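Local coordinates for protein aldehyde dehydrogenase (Bartonella henselae, PDB 3I44) that probably oxidises an aldehyde to the corresponding carboxylic acid with NAD(P)+ as electron acceptor, as other members of the aldehyde dehydrogenase family do, at residues Q154-V165 with K486-W497; A68-W79 with A215-L223. The protein carries 1 engineered substitution. All blocks are in the same frame, centred on the assembly; numbering follows the deposited sequence.

Overall arrangement
From the N terminus, the chain first lays down helix 62-79, which carries residues 68-79. Strand 156-168 follows, and its first part enters interaction 1. Interaction 2 then closes a loop of 135 residues when 215-223 returns to the helix, and interaction 1 closes a much longer one when 486-497, at the very C terminus, comes back to 154-165. The two loops cross, because the segments alternate along the chain. Their centres lie about 21 Å apart, and they touch where V164 packs on A72 and K73. Both reach the same mixed sheet: interaction 1 adds the C-terminal strand to it, interaction 2 lays helix 62-79 against the turn leading into strand 221-223 and against N222 within it.

Interaction 1 of 2, residues Q154-V165 with K486-W497; sequences QAILHYDAIGVV and KEFLDTKAISYW
I156 to A161 and L489 to I494 run antiparallel, and backbone bonds hold them together. I156 with I494, H158 with K492, and D160 with D490 are the hydrogen-bonded pairs, each bonded in both directions; H158 N reaches K492 O at 2.8 Å. At one end I162 N bonds F488 O from above the carbonyl plane, and at the other W497 N closes on Q154 O. The Q154 amide adds a side-chain bond, NE2 to S495 O at 3.2 Å, with that oxygen close to the amide plane.

Aromatic and apolar contacts gather on the face bearing I156, H158 and I494. I494 CD1 sits over the centre of the H158 ring, 3.7 Å from its centroid. A chi1 of -179° lays the W497 indole across I156 and H158; I156 CD1 is over the five-membered ring, 3.4 Å from W497 CD1. The H158 ring meets the six-membered ring obliquely, with planes 58° apart.

With strand 145-147, this ribbon forms an arm of the kind that mediates oligomerisation in aldehyde dehydrogenases, and here A493 and I494 pair with a strand of the second subunit, carrying the sheet across the interface. The W497 carboxylate is held there by R440 and R444 of the second subunit.

On the H158 face K492 bends at chi3 (-78°), bringing NZ within 3.1 Å of D160 OD2 in a salt bridge whose hydrogen bond is weak; its stronger polar partner is A447 of the second subunit. D490 turns its carboxylate to R451 and R476 of the second subunit.

On the face carrying L157, Y159 and T491, the Y159 ring takes T491 CG2 obliquely, 3.6 Å from Y159 CE1, with L489 CB at the ring edge. K486 CE passes Y159 OH, which bonds E146.

Interaction 2 of 2, residues A68-W79 with A215-L223; sequences AINAAKKAFQTW and ALPSGVFNL
W79 and V220 make the main side-chain contact: V220 CG1 lies over the indole, 3.8 Å from the centroid of the five-membered ring and 11° off its normal. The chi1 of 178° swings the W79 indole beside its own carbonyl carbon, toward the bend before V220. There P217 CD stands 3.8 Å from W79 CZ3, and L216 CD1 meets W79 CH2.

One and two turns back along the helix, at A75 and then A72 and A71, small residues let the backbones close in. A75 CB lies 3.4 Å from S218 O and against the G219 carbonyl carbon. A72 CA gives a CH...O contact to G219 O at 3.2 Å, and G219, without a side chain, lets its CA come to 3.8 Å from A71 O. Toward the N-terminal end, A68 CB and N222 CB meet at 4.1 Å.

A type II turn from P217 to V220 positions this surface, with G219 at positive phi. N222 ND2 braces it through a bond to G219 O at 2.8 Å. That amide is fixed from outside: ND2 also bonds M192 O, and OD1 accepts from N31 N.

The helix thus packs on parallel strands 191-195 and 221-223, where backbone bonds join V220 to M192 and N222 to L194, in an alpha/beta sheet consistent with the family's Rossmann-like nucleotide-binding domain, while L186 of helix 174-188 packs on W79, L216 and V220.

Interaction 1 of 2, residues Q154-V165 with K486-W497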
loop_
_atom_site.group_PDB
_atom_site.type_symbol
_atom_site.label_atom_id
_atom_site.label_comp_id
_atom_site.label_asym_id
_atom_site.label_seq_id
_atom_site.Cartn_x
_atom_site.Cartn_y
_atom_site.Cartn_z
ATOM N N GLN A 154 -22.179 1.611 18.103
ATOM C CA GLN A 154 -22.385 2.983 17.678
ATOM C C GLN A 154 -21.623 3.272 16.357
ATOM O O GLN A 154 -22.198 3.657 15.375
ATOM C CB GLN A 154 -21.900 3.893 18.813
ATOM C CG GLN A 154 -22.034 5.355 18.521
ATOM C CD GLN A 154 -21.561 6.227 19.686
ATOM O OE1 GLN A 154 -22.159 6.190 20.783
ATOM N NE2 GLN A 154 -20.497 7.033 19.450
ATOM N N ALA A 155 -20.313 3.085 16.388
ATOM C CA ALA A 155 -19.431 3.326 15.259
ATOM C C ALA A 155 -19.496 2.129 14.295
ATOM O O ALA A 155 -19.755 1.002 14.700
ATOM C CB ALA A 155 -18.013 3.528 15.764
ATOM N N ILE A 156 -19.257 2.390 13.019
ATOM C CA ILE A 156 -19.369 1.405 11.971
ATOM C C ILE A 156 -18.209 1.575 10.959
ATOM O O ILE A 156 -17.709 2.709 10.747
ATOM C CB ILE A 156 -20.750 1.543 11.310
ATOM C CG1 ILE A 156 -21.257 0.209 10.804
ATOM C CG2 ILE A 156 -20.766 2.590 10.192
ATOM C CD1 ILE A 156 -22.707 0.287 10.265
ATOM N N LEU A 157 -17.780 0.442 10.378
ATOM C CA LEU A 157 -16.839 0.405 9.263
ATOM C C LEU A 157 -17.604 0.187 7.969
ATOM O O LEU A 157 -18.460 -0.696 7.870
ATOM C CB LEU A 157 -15.785 -0.678 9.489
ATOM C CG LEU A 157 -14.648 -0.844 8.458
ATOM C CD1 LEU A 157 -13.617 0.276 8.600
ATOM C CD2 LEU A 157 -13.940 -2.199 8.604
ATOM N N HIS A 158 -17.325 1.019 6.979
ATOM C CA HIS A 158 -17.979 0.949 5.658
ATOM C C HIS A 158 -16.885 0.705 4.634
ATOM O O HIS A 158 -15.774 1.241 4.759
ATOM C CB HIS A 158 -18.684 2.260 5.273
ATOM C CG HIS A 158 -20.161 2.281 5.520
ATOM N ND1 HIS A 158 -21.023 3.053 4.774
ATOM C CD2 HIS A 158 -20.922 1.655 6.447
ATOM C CE1 HIS A 158 -22.256 2.893 5.224
ATOM N NE2 HIS A 158 -22.221 2.049 6.241
ATOM N N TYR A 159 -17.176 -0.127 3.631
ATOM C CA TYR A 159 -16.267 -0.339 2.508
ATOM C C TYR A 159 -16.879 0.326 1.294
ATOM O O TYR A 159 -18.074 0.094 0.985
ATOM C CB TYR A 159 -16.051 -1.828 2.205
ATOM C CG TYR A 159 -15.289 -2.599 3.273
ATOM C CD1 TYR A 159 -13.920 -2.697 3.225
ATOM C CD2 TYR A 159 -15.952 -3.186 4.341
ATOM C CE1 TYR A 159 -13.230 -3.373 4.187
ATOM C CE2 TYR A 159 -15.278 -3.870 5.316
ATOM C CZ TYR A 159 -13.910 -3.971 5.235
ATOM O OH TYR A 159 -13.183 -4.652 6.212
ATOM N N ASP A 160 -16.078 1.126 0.589
ATOM C CA ASP A 160 -16.524 1.829 -0.638
ATOM C C ASP A 160 -15.648 1.439 -1.849
ATOM O O ASP A 160 -14.416 1.345 -1.724
ATOM C CB ASP A 160 -16.346 3.350 -0.474
ATOM C CG ASP A 160 -17.401 4.012 0.425
ATOM O OD1 ASP A 160 -18.589 3.658 0.337
ATOM O OD2 ASP A 160 -17.003 4.958 1.153
ATOM N N ALA A 161 -16.266 1.269 -3.013
ATOM C CA ALA A 161 -15.507 1.117 -4.250
ATOM C C ALA A 161 -14.373 2.169 -4.317
ATOM O O ALA A 161 -14.633 3.362 -4.196
ATOM C CB ALA A 161 -16.429 1.261 -5.447
ATOM N N ILE A 162 -13.132 1.727 -4.508
ATOM C CA ILE A 162 -11.998 2.667 -4.580
ATOM C C ILE A 162 -12.186 3.659 -5.747
ATOM O O ILE A 162 -11.776 4.826 -5.648
ATOM C CB ILE A 162 -10.617 1.942 -4.603
ATOM C CG1 ILE A 162 -9.507 2.914 -4.172
ATOM C CG2 ILE A 162 -10.327 1.321 -5.977
ATOM C CD1 ILE A 162 -8.116 2.257 -3.755
ATOM N N GLY A 163 -12.848 3.214 -6.811
ATOM C CA GLY A 163 -13.110 4.071 -7.975
ATOM C C GLY A 163 -12.843 3.390 -9.303
ATOM O O GLY A 163 -13.106 2.201 -9.470
ATOM N N VAL A 164 -12.325 4.164 -10.266
ATOM C CA VAL A 164 -12.003 3.676 -11.575
ATOM C C VAL A 164 -10.577 3.180 -11.486
ATOM O O VAL A 164 -9.728 3.878 -10.997
ATOM C CB VAL A 164 -12.146 4.762 -12.675
ATOM C CG1 VAL A 164 -11.996 4.131 -14.043
ATOM C CG2 VAL A 164 -13.501 5.492 -12.605
ATOM N N VAL A 165 -10.319 1.957 -11.945
ATOM C CA VAL A 165 -9.035 1.315 -11.746
ATOM C C VAL A 165 -8.394 0.868 -13.032
ATOM O O VAL A 165 -9.065 0.556 -14.034
ATOM C CB VAL A 165 -9.161 0.143 -10.747
ATOM C CG1 VAL A 165 -9.820 0.677 -9.458
ATOM C CG2 VAL A 165 -10.012 -1.006 -11.336
ATOM N N LYS A 486 -10.921 -6.841 -1.136
ATOM C CA LYS A 486 -10.597 -5.658 -0.324
ATOM C C LYS A 486 -9.543 -4.731 -0.947
ATOM O O LYS A 486 -9.527 -3.536 -0.637
ATOM C CB LYS A 486 -10.164 -6.022 1.097
ATOM C CG LYS A 486 -11.349 -6.444 1.934
ATOM C CD LYS A 486 -10.959 -7.107 3.238
ATOM C CE LYS A 486 -12.177 -7.293 4.112
ATOM N NZ LYS A 486 -11.806 -7.958 5.414
ATOM N N GLU A 487 -8.652 -5.255 -1.778
ATOM C CA GLU A 487 -7.734 -4.375 -2.487
ATOM C C GLU A 487 -8.486 -3.358 -3.364
ATOM O O GLU A 487 -7.927 -2.325 -3.707
ATOM C CB GLU A 487 -6.750 -5.173 -3.364
ATOM C CG GLU A 487 -5.757 -6.073 -2.629
ATOM C CD GLU A 487 -4.570 -6.482 -3.521
ATOM O OE1 GLU A 487 -4.790 -6.904 -4.686
ATOM O OE2 GLU A 487 -3.424 -6.367 -3.042
ATOM N N PHE A 488 -9.736 -3.635 -3.738
ATOM C CA PHE A 488 -10.530 -2.686 -4.563
ATOM C C PHE A 488 -11.523 -1.812 -3.759
ATOM O O PHE A 488 -12.418 -1.143 -4.333
ATOM C CB PHE A 488 -11.208 -3.431 -5.717
ATOM C CG PHE A 488 -10.218 -3.930 -6.751
ATOM C CD1 PHE A 488 -9.753 -3.084 -7.750
ATOM C CD2 PHE A 488 -9.738 -5.241 -6.705
ATOM C CE1 PHE A 488 -8.807 -3.540 -8.681
ATOM C CE2 PHE A 488 -8.805 -5.706 -7.635
ATOM C CZ PHE A 488 -8.339 -4.859 -8.615
ATOM N N LEU A 489 -11.344 -1.812 -2.437
ATOM C CA LEU A 489 -12.216 -1.043 -1.522
ATOM C C LEU A 489 -11.401 -0.083 -0.675
ATOM O O LEU A 489 -10.302 -0.425 -0.274
ATOM C CB LEU A 489 -12.937 -2.017 -0.559
ATOM C CG LEU A 489 -13.895 -2.954 -1.309
ATOM C CD1 LEU A 489 -14.400 -4.131 -0.448
ATOM C CD2 LEU A 489 -15.043 -2.126 -1.870
ATOM N N ASP A 490 -11.968 1.098 -0.393
ATOM C CA ASP A 490 -11.508 1.975 0.651
ATOM C C ASP A 490 -12.345 1.698 1.887
ATOM O O ASP A 490 -13.546 1.344 1.795
ATOM C CB ASP A 490 -11.665 3.469 0.280
ATOM C CG ASP A 490 -10.483 4.021 -0.538
ATOM O OD1 ASP A 490 -9.341 3.658 -0.237
ATOM O OD2 ASP A 490 -10.711 4.848 -1.465
ATOM N N THR A 491 -11.721 1.875 3.028
ATOM C CA THR A 491 -12.418 1.829 4.285
ATOM C C THR A 491 -12.797 3.236 4.764
ATOM O O THR A 491 -12.024 4.200 4.634
ATOM C CB THR A 491 -11.600 1.158 5.370
ATOM O OG1 THR A 491 -10.276 1.663 5.345
ATOM C CG2 THR A 491 -11.545 -0.401 5.162
ATOM N N LYS A 492 -13.959 3.290 5.408
ATOM C CA LYS A 492 -14.500 4.500 5.979
ATOM C C LYS A 492 -15.031 4.203 7.392
ATOM O O LYS A 492 -15.882 3.323 7.573
ATOM C CB LYS A 492 -15.630 5.027 5.100
ATOM C CG LYS A 492 -16.195 6.364 5.546
ATOM C CD LYS A 492 -17.542 6.641 4.943
ATOM C CE LYS A 492 -17.430 7.077 3.548
ATOM N NZ LYS A 492 -18.699 6.997 2.824
ATOM N N ALA A 493 -14.529 4.941 8.373
ATOM C CA ALA A 493 -14.897 4.763 9.779
ATOM C C ALA A 493 -15.879 5.877 10.168
ATOM O O ALA A 493 -15.518 7.071 10.129
ATOM C CB ALA A 493 -13.667 4.811 10.648
ATOM N N ILE A 494 -17.125 5.496 10.464
ATOM C CA ILE A 494 -18.207 6.421 10.783
ATOM C C ILE A 494 -18.432 6.372 12.328
ATOM O O ILE A 494 -18.618 5.292 12.894
ATOM C CB ILE A 494 -19.485 6.091 9.965
ATOM C CG1 ILE A 494 -19.203 6.110 8.457
ATOM C CG2 ILE A 494 -20.642 7.054 10.331
ATOM C CD1 ILE A 494 -20.251 5.396 7.579
ATOM N N SER A 495 -18.343 7.521 12.997
ATOM C CA SER A 495 -18.321 7.553 14.451
ATOM C C SER A 495 -19.695 7.297 15.126
ATOM O O SER A 495 -19.745 6.935 16.300
ATOM C CB SER A 495 -17.783 8.891 14.965
ATOM O OG SER A 495 -18.757 9.905 14.678
ATOM N N TYR A 496 -20.775 7.507 14.396
ATOM C CA TYR A 496 -22.131 7.228 14.893
ATOM C C TYR A 496 -23.004 6.855 13.709
ATOM O O TYR A 496 -23.231 7.691 12.820
ATOM C CB TYR A 496 -22.754 8.443 15.627
ATOM C CG TYR A 496 -23.996 8.052 16.413
ATOM C CD1 TYR A 496 -23.957 7.922 17.794
ATOM C CD2 TYR A 496 -25.186 7.737 15.759
ATOM C CE1 TYR A 496 -25.093 7.525 18.527
ATOM C CE2 TYR A 496 -26.341 7.355 16.484
ATOM C CZ TYR A 496 -26.280 7.229 17.859
ATOM O OH TYR A 496 -27.409 6.823 18.565
ATOM N N TRP A 497 -23.480 5.604 13.700
ATOM C CA TRP A 497 -24.320 5.093 12.622
ATOM C C TRP A 497 -25.730 4.860 13.201
ATOM O O TRP A 497 -25.915 3.926 14.003
ATOM C CB TRP A 497 -23.732 3.796 12.010
ATOM C CG TRP A 497 -24.550 3.234 10.856
ATOM C CD1 TRP A 497 -25.420 2.169 10.902
ATOM C CD2 TRP A 497 -24.592 3.722 9.508
ATOM N NE1 TRP A 497 -25.977 1.968 9.673
ATOM C CE2 TRP A 497 -25.500 2.905 8.798
ATOM C CE3 TRP A 497 -23.942 4.762 8.827
ATOM C CZ2 TRP A 497 -25.773 3.096 7.438
ATOM C CZ3 TRP A 497 -24.220 4.955 7.477
ATOM C CH2 TRP A 497 -25.128 4.128 6.801
ATOM O OXT TRP A 497 -26.668 5.647 12.898
HETATM O O HOH W 1 -17.838 6.562 17.820
#

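Interaction 2 of 2, residues A68-W79 with A215-L223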
loop_
_atom_site.group_PDB
_atom_site.type_symbol
_atom_site.label_atom_id
_atom_site.label_comp_id
_atom_site.label_asym_id
_atom_site.label_seq_id
_atom_site.Cartn_x
_atom_site.Cartn_y
_atom_site.Cartn_z
ATOM N N ALA A 68 -11.298 4.978 -23.166
ATOM C CA ALA A 68 -11.585 3.886 -22.222
ATOM C C ALA A 68 -11.835 4.420 -20.797
ATOM O O ALA A 68 -12.850 4.105 -20.175
ATOM C CB ALA A 68 -10.452 2.843 -22.247
ATOM N N ILE A 69 -10.953 5.283 -20.308
ATOM C CA ILE A 69 -11.093 5.805 -18.964
ATOM C C ILE A 69 -12.366 6.669 -18.850
ATOM O O ILE A 69 -13.058 6.596 -17.845
ATOM C CB ILE A 69 -9.844 6.610 -18.528
ATOM C CG1 ILE A 69 -8.618 5.691 -18.416
ATOM C CG2 ILE A 69 -10.099 7.367 -17.208
ATOM C CD1 ILE A 69 -7.287 6.475 -18.298
ATOM N N ASN A 70 -12.666 7.482 -19.866
ATOM C CA ASN A 70 -13.872 8.309 -19.844
ATOM C C ASN A 70 -15.124 7.441 -19.756
ATOM O O ASN A 70 -16.059 7.758 -19.022
ATOM C CB ASN A 70 -13.975 9.200 -21.088
ATOM C CG ASN A 70 -15.118 10.204 -20.990
ATOM O OD1 ASN A 70 -15.032 11.183 -20.260
ATOM N ND2 ASN A 70 -16.189 9.959 -21.726
ATOM N N ALA A 71 -15.141 6.359 -20.529
ATOM C CA ALA A 71 -16.252 5.401 -20.515
ATOM C C ALA A 71 -16.416 4.790 -19.116
ATOM O O ALA A 71 -17.530 4.636 -18.636
ATOM C CB ALA A 71 -16.014 4.331 -21.521
ATOM N N ALA A 72 -15.298 4.495 -18.461
ATOM C CA ALA A 72 -15.320 3.891 -17.124
ATOM C C ALA A 72 -15.780 4.866 -16.046
ATOM O O ALA A 72 -16.566 4.489 -15.181
ATOM C CB ALA A 72 -13.942 3.298 -16.770
ATOM N N LYS A 73 -15.304 6.114 -16.100
ATOM C CA LYS A 73 -15.701 7.164 -15.146
ATOM C C LYS A 73 -17.217 7.398 -15.212
ATOM O O LYS A 73 -17.900 7.461 -14.177
ATOM C CB LYS A 73 -14.920 8.489 -15.375
ATOM N N LYS A 74 -17.736 7.485 -16.426
ATOM C CA LYS A 74 -19.171 7.678 -16.638
ATOM C C LYS A 74 -20.012 6.499 -16.114
ATOM O O LYS A 74 -21.006 6.706 -15.412
ATOM C CB LYS A 74 -19.456 7.932 -18.119
ATOM N N ALA A 75 -19.594 5.269 -16.421
ATOM C CA ALA A 75 -20.269 4.052 -15.935
ATOM C C ALA A 75 -20.253 3.909 -14.397
ATOM O O ALA A 75 -21.170 3.375 -13.790
ATOM C CB ALA A 75 -19.621 2.825 -16.567
ATOM N N PHE A 76 -19.197 4.398 -13.773
ATOM C CA PHE A 76 -18.991 4.223 -12.354
ATOM C C PHE A 76 -20.119 4.886 -11.557
ATOM O O PHE A 76 -20.605 4.336 -10.566
ATOM C CB PHE A 76 -17.632 4.796 -11.968
ATOM C CG PHE A 76 -17.367 4.795 -10.495
ATOM C CD1 PHE A 76 -17.073 3.592 -9.818
ATOM C CD2 PHE A 76 -17.391 5.973 -9.785
ATOM C CE1 PHE A 76 -16.848 3.580 -8.462
ATOM C CE2 PHE A 76 -17.136 5.980 -8.400
ATOM C CZ PHE A 76 -16.869 4.769 -7.732
ATOM N N GLN A 77 -20.554 6.046 -12.028
ATOM C CA GLN A 77 -21.617 6.788 -11.375
ATOM C C GLN A 77 -22.874 5.935 -11.142
ATOM O O GLN A 77 -23.531 6.070 -10.112
ATOM C CB GLN A 77 -21.923 8.067 -12.186
ATOM C CG GLN A 77 -20.734 9.084 -12.184
ATOM C CD GLN A 77 -20.264 9.443 -10.760
ATOM O OE1 GLN A 77 -21.086 9.818 -9.909
ATOM N NE2 GLN A 77 -18.957 9.315 -10.489
ATOM N N THR A 78 -23.201 5.041 -12.067
ATOM C CA THR A 78 -24.367 4.153 -11.876
ATOM C C THR A 78 -23.994 2.733 -11.421
ATOM O O THR A 78 -24.763 2.123 -10.690
ATOM C CB THR A 78 -25.208 4.044 -13.148
ATOM O OG1 THR A 78 -24.341 3.746 -14.247
ATOM C CG2 THR A 78 -25.951 5.342 -13.415
ATOM N N TRP A 79 -22.828 2.219 -11.838
ATOM C CA TRP A 79 -22.363 0.872 -11.432
ATOM C C TRP A 79 -22.112 0.759 -9.914
ATOM O O TRP A 79 -22.385 -0.282 -9.303
ATOM C CB TRP A 79 -21.103 0.456 -12.237
ATOM C CG TRP A 79 -20.523 -0.876 -11.864
ATOM C CD1 TRP A 79 -19.367 -1.089 -11.186
ATOM C CD2 TRP A 79 -21.097 -2.168 -12.091
ATOM N NE1 TRP A 79 -19.160 -2.423 -10.996
ATOM C CE2 TRP A 79 -20.215 -3.116 -11.537
ATOM C CE3 TRP A 79 -22.272 -2.621 -12.720
ATOM C CZ2 TRP A 79 -20.458 -4.510 -11.597
ATOM C CZ3 TRP A 79 -22.510 -4.006 -12.785
ATOM C CH2 TRP A 79 -21.606 -4.926 -12.230
ATOM N N ALA A 215 -23.674 -9.367 -20.695
ATOM C CA ALA A 215 -24.430 -8.120 -20.655
ATOM C C ALA A 215 -24.024 -7.197 -19.503
ATOM O O ALA A 215 -24.814 -6.435 -18.991
ATOM C CB ALA A 215 -25.969 -8.383 -20.650
ATOM N N LEU A 216 -22.754 -7.237 -19.138
ATOM C CA LEU A 216 -22.209 -6.290 -18.185
ATOM C C LEU A 216 -22.443 -4.879 -18.753
ATOM O O LEU A 216 -22.192 -4.653 -19.938
ATOM C CB LEU A 216 -20.713 -6.585 -17.997
ATOM C CG LEU A 216 -20.019 -6.177 -16.721
ATOM C CD1 LEU A 216 -20.602 -6.886 -15.474
ATOM C CD2 LEU A 216 -18.546 -6.418 -16.907
ATOM N N PRO A 217 -22.949 -3.929 -17.927
ATOM C CA PRO A 217 -23.282 -2.595 -18.424
ATOM C C PRO A 217 -22.129 -1.885 -19.114
ATOM O O PRO A 217 -20.947 -2.027 -18.730
ATOM C CB PRO A 217 -23.682 -1.835 -17.165
ATOM C CG PRO A 217 -24.135 -2.860 -16.229
ATOM C CD PRO A 217 -23.257 -4.053 -16.493
ATOM N N SER A 218 -22.479 -1.128 -20.139
ATOM C CA SER A 218 -21.499 -0.389 -20.926
ATOM C C SER A 218 -20.531 0.463 -20.095
ATOM O O SER A 218 -20.926 1.281 -19.262
ATOM C CB SER A 218 -22.247 0.483 -21.948
ATOM O OG SER A 218 -22.995 -0.360 -22.817
ATOM N N GLY A 219 -19.246 0.265 -20.314
ATOM C CA GLY A 219 -18.228 1.092 -19.676
ATOM C C GLY A 219 -17.689 0.537 -18.363
ATOM O O GLY A 219 -16.665 1.041 -17.835
ATOM N N VAL A 220 -18.357 -0.483 -17.814
ATOM C CA VAL A 220 -17.880 -1.095 -16.563
ATOM C C VAL A 220 -16.525 -1.765 -16.790
ATOM O O VAL A 220 -15.590 -1.610 -15.984
ATOM C CB VAL A 220 -18.926 -2.078 -16.024
ATOM C CG1 VAL A 220 -18.420 -2.825 -14.799
ATOM C CG2 VAL A 220 -20.246 -1.301 -15.705
ATOM N N PHE A 221 -16.419 -2.503 -17.889
ATOM C CA PHE A 221 -15.191 -3.143 -18.245
ATOM C C PHE A 221 -14.741 -2.683 -19.627
ATOM O O PHE A 221 -15.506 -2.745 -20.574
ATOM C CB PHE A 221 -15.354 -4.675 -18.214
ATOM C CG PHE A 221 -14.186 -5.397 -18.777
ATOM C CD1 PHE A 221 -13.069 -5.676 -17.983
ATOM C CD2 PHE A 221 -14.160 -5.747 -20.134
ATOM C CE1 PHE A 221 -11.957 -6.313 -18.521
ATOM C CE2 PHE A 221 -13.070 -6.379 -20.682
ATOM C CZ PHE A 221 -11.958 -6.681 -19.880
ATOM N N ASN A 222 -13.472 -2.277 -19.740
ATOM C CA ASN A 222 -12.924 -1.802 -21.017
ATOM C C ASN A 222 -11.555 -2.422 -21.254
ATOM O O ASN A 222 -10.765 -2.586 -20.306
ATOM C CB ASN A 222 -12.812 -0.264 -21.026
ATOM C CG ASN A 222 -14.093 0.405 -20.648
ATOM O OD1 ASN A 222 -14.936 0.675 -21.505
ATOM N ND2 ASN A 222 -14.292 0.641 -19.320
ATOM N N LEU A 223 -11.278 -2.787 -22.506
ATOM C CA LEU A 223 -10.022 -3.412 -22.877
ATOM C C LEU A 223 -9.375 -2.625 -24.015
ATOM O O LEU A 223 -10.012 -2.391 -25.058
ATOM C CB LEU A 223 -10.213 -4.906 -23.257
ATOM C CG LEU A 223 -8.926 -5.680 -23.670
ATOM C CD1 LEU A 223 -9.071 -7.194 -23.496
ATOM C CD2 LEU A 223 -8.537 -5.391 -25.125
#